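Local coordinates for B-agarase (Saccharophagus degradans, PDB 4BQ2), which hydrolyses agarose chains as a family 50 exo-beta-agarase, probably releasing short oligosaccharides from chain ends, at residues Tyr281-Leu291 and Phe693-Met702. Residues are numbered along the deposited sequence; the frame is centred on the assembly and turned at random.
Sequences YFATGLDIIRL and FVGAHWFQYM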
loop_
_atom_site.group_PDB
_atom_site.type_symbol
_atom_site.label_atom_id
_atom_site.label_comp_id
_atom_site.label_asym_id
_atom_site.label_seq_id
_atom_site.Cartn_x
_atom_site.Cartn_y
_atom_site.Cartn_z
ATOM N N TYR A 281 12.650 18.720 14.698
ATOM C CA TYR A 281 11.874 18.496 13.478
ATOM C C TYR A 281 11.122 17.160 13.547
ATOM O O TYR A 281 11.601 16.191 14.143
ATOM C CB TYR A 281 12.825 18.555 12.253
ATOM C CG TYR A 281 12.167 18.409 10.870
ATOM C CD1 TYR A 281 11.600 19.500 10.222
ATOM C CD2 TYR A 281 12.145 17.175 10.227
ATOM C CE1 TYR A 281 11.032 19.372 8.958
ATOM C CE2 TYR A 281 11.554 17.019 8.969
ATOM C CZ TYR A 281 11.000 18.113 8.347
ATOM O OH TYR A 281 10.432 17.956 7.096
ATOM N N PHE A 282 9.963 17.102 12.889
ATOM C CA PHE A 282 9.099 15.919 12.874
ATOM C C PHE A 282 8.435 15.919 11.483
ATOM O O PHE A 282 7.863 16.935 11.048
ATOM C CB PHE A 282 8.071 15.954 14.019
ATOM C CG PHE A 282 7.204 14.706 14.107
ATOM C CD1 PHE A 282 5.994 14.624 13.400
ATOM C CD2 PHE A 282 7.583 13.632 14.899
ATOM C CE1 PHE A 282 5.199 13.484 13.481
ATOM C CE2 PHE A 282 6.803 12.480 14.992
ATOM C CZ PHE A 282 5.601 12.397 14.276
ATOM N N ALA A 283 8.601 14.807 10.763
ATOM C CA ALA A 283 8.245 14.783 9.364
ATOM C C ALA A 283 6.782 14.391 9.144
ATOM O O ALA A 283 6.344 13.327 9.586
ATOM C CB ALA A 283 9.181 13.831 8.617
ATOM N N THR A 284 6.032 15.267 8.486
ATOM C CA THR A 284 4.700 14.937 8.033
ATOM C C THR A 284 4.610 15.329 6.574
ATOM O O THR A 284 5.310 16.244 6.132
ATOM C CB THR A 284 3.619 15.666 8.853
ATOM O OG1 THR A 284 3.798 17.090 8.694
ATOM C CG2 THR A 284 3.705 15.260 10.362
ATOM N N GLY A 285 3.771 14.628 5.818
ATOM C CA GLY A 285 3.599 14.958 4.388
ATOM C C GLY A 285 3.046 13.777 3.601
ATOM O O GLY A 285 2.633 12.747 4.191
ATOM N N LEU A 286 3.033 13.924 2.272
ATOM C CA LEU A 286 2.400 12.943 1.401
ATOM C C LEU A 286 3.377 12.344 0.432
ATOM O O LEU A 286 4.361 13.006 0.027
ATOM C CB LEU A 286 1.251 13.587 0.577
ATOM C CG LEU A 286 0.327 14.526 1.390
ATOM C CD1 LEU A 286 -0.749 15.126 0.484
ATOM C CD2 LEU A 286 -0.313 13.911 2.652
ATOM N N ASP A 287 3.101 11.113 0.039
ATOM C CA ASP A 287 3.912 10.404 -0.929
ATOM C C ASP A 287 3.340 10.608 -2.332
ATOM O O ASP A 287 2.154 10.914 -2.464
ATOM C CB ASP A 287 3.878 8.912 -0.635
ATOM C CG ASP A 287 4.446 8.570 0.729
ATOM O OD1 ASP A 287 5.478 9.151 1.104
ATOM O OD2 ASP A 287 3.873 7.695 1.403
ATOM N N ILE A 288 4.164 10.357 -3.351
ATOM C CA ILE A 288 3.711 10.354 -4.771
ATOM C C ILE A 288 3.251 11.751 -5.176
ATOM O O ILE A 288 2.080 11.989 -5.550
ATOM C CB ILE A 288 2.618 9.293 -5.096
ATOM C CG1 ILE A 288 3.004 7.905 -4.533
ATOM C CG2 ILE A 288 2.399 9.240 -6.619
ATOM C CD1 ILE A 288 3.937 7.090 -5.435
ATOM N N ILE A 289 4.185 12.678 -5.065
ATOM C CA ILE A 289 3.946 14.050 -5.469
ATOM C C ILE A 289 4.597 14.188 -6.836
ATOM O O ILE A 289 5.660 14.824 -7.029
ATOM C CB ILE A 289 4.454 15.047 -4.401
ATOM C CG1 ILE A 289 3.709 14.807 -3.072
ATOM C CG2 ILE A 289 4.195 16.493 -4.861
ATOM C CD1 ILE A 289 4.238 15.680 -1.955
ATOM N N ARG A 290 3.929 13.542 -7.792
ATOM C CA ARG A 290 4.366 13.412 -9.160
ATOM C C ARG A 290 3.140 12.928 -9.947
ATOM O O ARG A 290 2.116 12.526 -9.362
ATOM C CB ARG A 290 5.485 12.354 -9.272
ATOM C CG ARG A 290 5.071 10.954 -8.762
ATOM C CD ARG A 290 6.255 10.021 -8.903
ATOM N NE ARG A 290 5.933 8.615 -8.631
ATOM C CZ ARG A 290 6.837 7.640 -8.556
ATOM N NH1 ARG A 290 8.153 7.919 -8.665
ATOM N NH2 ARG A 290 6.435 6.391 -8.314
ATOM N N LEU A 291 3.276 12.876 -11.260
ATOM C CA LEU A 291 2.162 12.434 -12.110
ATOM C C LEU A 291 2.270 11.002 -12.650
ATOM O O LEU A 291 1.321 10.526 -13.275
ATOM C CB LEU A 291 1.964 13.448 -13.268
ATOM C CG LEU A 291 1.687 14.897 -12.821
ATOM C CD1 LEU A 291 1.443 15.803 -14.041
ATOM C CD2 LEU A 291 0.499 15.002 -11.870
ATOM N N PHE A 693 9.268 7.148 16.795
ATOM C CA PHE A 693 8.973 7.677 15.449
ATOM C C PHE A 693 9.301 9.126 15.306
ATOM O O PHE A 693 8.938 9.924 16.159
ATOM C CB PHE A 693 7.509 7.378 15.039
ATOM C CG PHE A 693 7.344 5.965 14.611
ATOM C CD1 PHE A 693 7.643 5.590 13.303
ATOM C CD2 PHE A 693 6.963 4.991 15.520
ATOM C CE1 PHE A 693 7.537 4.268 12.890
ATOM C CE2 PHE A 693 6.839 3.662 15.112
ATOM C CZ PHE A 693 7.132 3.297 13.800
ATOM N N VAL A 694 10.031 9.445 14.244
ATOM C CA VAL A 694 10.301 10.836 13.886
ATOM C C VAL A 694 9.439 11.437 12.777
ATOM O O VAL A 694 9.658 12.589 12.370
ATOM C CB VAL A 694 11.786 11.079 13.570
ATOM C CG1 VAL A 694 12.645 10.522 14.727
ATOM C CG2 VAL A 694 12.174 10.449 12.213
ATOM N N GLY A 695 8.456 10.676 12.315
ATOM C CA GLY A 695 7.513 11.180 11.307
ATOM C C GLY A 695 6.651 10.084 10.692
ATOM O O GLY A 695 6.826 8.899 10.964
ATOM N N ALA A 696 5.745 10.495 9.817
ATOM C CA ALA A 696 4.836 9.569 9.117
ATOM C C ALA A 696 4.342 10.245 7.843
ATOM O O ALA A 696 3.863 11.380 7.892
ATOM C CB ALA A 696 3.639 9.252 10.005
ATOM N N HIS A 697 4.448 9.538 6.728
ATOM C CA HIS A 697 3.967 10.023 5.434
ATOM C C HIS A 697 2.736 9.203 5.004
ATOM O O HIS A 697 2.667 7.982 5.172
ATOM C CB HIS A 697 5.064 9.922 4.357
ATOM C CG HIS A 697 6.187 10.901 4.535
ATOM N ND1 HIS A 697 7.517 10.542 4.418
ATOM C CD2 HIS A 697 6.177 12.231 4.821
ATOM C CE1 HIS A 697 8.275 11.612 4.609
ATOM N NE2 HIS A 697 7.485 12.647 4.868
ATOM N N TRP A 698 1.760 9.930 4.483
ATOM C CA TRP A 698 0.513 9.379 3.931
ATOM C C TRP A 698 0.666 9.047 2.471
ATOM O O TRP A 698 1.241 9.848 1.677
ATOM C CB TRP A 698 -0.554 10.475 4.118
ATOM C CG TRP A 698 -1.809 10.319 3.306
ATOM C CD1 TRP A 698 -1.967 10.535 1.954
ATOM C CD2 TRP A 698 -3.063 9.910 3.802
ATOM N NE1 TRP A 698 -3.282 10.295 1.582
ATOM C CE2 TRP A 698 -3.973 9.898 2.702
ATOM C CE3 TRP A 698 -3.526 9.544 5.078
ATOM C CZ2 TRP A 698 -5.315 9.554 2.857
ATOM C CZ3 TRP A 698 -4.846 9.186 5.221
ATOM C CH2 TRP A 698 -5.736 9.226 4.126
ATOM N N PHE A 699 0.173 7.867 2.093
ATOM C CA PHE A 699 0.181 7.437 0.703
ATOM C C PHE A 699 -1.259 7.549 0.190
ATOM O O PHE A 699 -2.110 6.761 0.624
ATOM C CB PHE A 699 0.651 5.970 0.626
ATOM C CG PHE A 699 0.897 5.470 -0.784
ATOM C CD1 PHE A 699 -0.173 5.077 -1.594
ATOM C CD2 PHE A 699 2.198 5.382 -1.298
ATOM C CE1 PHE A 699 0.056 4.600 -2.887
ATOM C CE2 PHE A 699 2.439 4.921 -2.607
ATOM C CZ PHE A 699 1.358 4.542 -3.411
ATOM N N GLN A 700 -1.588 8.504 -0.692
ATOM C CA GLN A 700 -0.682 9.378 -1.442
ATOM C C GLN A 700 -1.375 10.733 -1.693
ATOM O O GLN A 700 -2.449 10.976 -1.179
ATOM C CB GLN A 700 -0.350 8.696 -2.769
ATOM C CG GLN A 700 -1.643 8.340 -3.540
ATOM C CD GLN A 700 -1.398 7.612 -4.836
ATOM O OE1 GLN A 700 -0.273 7.237 -5.167
ATOM N NE2 GLN A 700 -2.460 7.403 -5.583
ATOM N N TYR A 701 -0.774 11.604 -2.508
ATOM C CA TYR A 701 -1.302 12.958 -2.722
ATOM C C TYR A 701 -2.680 12.905 -3.429
ATOM O O TYR A 701 -3.610 13.599 -3.033
ATOM C CB TYR A 701 -0.285 13.738 -3.577
ATOM C CG TYR A 701 -0.576 15.201 -3.857
ATOM C CD1 TYR A 701 -1.400 15.958 -3.042
ATOM C CD2 TYR A 701 0.075 15.844 -4.928
ATOM C CE1 TYR A 701 -1.641 17.304 -3.327
ATOM C CE2 TYR A 701 -0.108 17.190 -5.177
ATOM C CZ TYR A 701 -0.971 17.914 -4.388
ATOM O OH TYR A 701 -1.141 19.276 -4.675
ATOM N N MET A 702 -2.774 12.108 -4.494
ATOM C CA MET A 702 -4.005 12.088 -5.325
ATOM C C MET A 702 -4.669 10.727 -5.217
ATOM O O MET A 702 -3.968 9.752 -4.973
ATOM C CB MET A 702 -3.649 12.335 -6.789
ATOM C CG MET A 702 -2.916 13.654 -7.011
ATOM S SD MET A 702 -1.212 13.533 -7.650
ATOM C CE MET A 702 -1.362 12.668 -9.219
HETATM O O HOH W 1 1.807 13.145 7.709
HETATM O O HOH W 2 7.726 8.286 2.866
HETATM O O HOH W 3 -0.429 10.828 -5.918
#
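Ala283 and Gly695 face each other where strands 283-287 and 693-699 run parallel, 27° apart, and five backbone hydrogen bonds join the segments, from Ala283 N to Val694 O at 2.9 Å through to Tyr701 N and Asp287 O at 3.0 Å. Midway the pairing slackens, and a water bridges Gly285 N and Ala696 O. At the strand beginnings, with CG anti to the backbone N (chi1 -176°), the Phe282 ring swings one face over Gly695, whose CA sits 3.9 Å from the ring centroid in a CH-pi contact. Leu286 lies alongside Trp698, Leu286 CD2 meeting Trp698 CB at 3.7 Å, while its other methyl, CD1, reaches the Tyr701 ring. On the face shared by His697 and Asp287, the carboxylate and imidazole planes stand 76° apart; Asp287 OD1 meets His697 CB at 3.4 Å. Just after strand 283-287, Ile288 CG1 packs 3.6 Å from Phe699 CE2; the peptide from Phe699 to Gln700 is cis. Strands 280-287 and 693-699 are neighbours in the middle of a mixed sheet, joining regions some 400 residues apart, consistent with the (beta/alpha)8 barrel core of family 50 enzymes. The backbone sets the register, while a water between Asp287 OD1 and His697 ND1, with Asn417 N on OD1 and Ser414 OG on His697 NE2, gives these buried polar atoms partners, two of them from the chain just after helix 394-410.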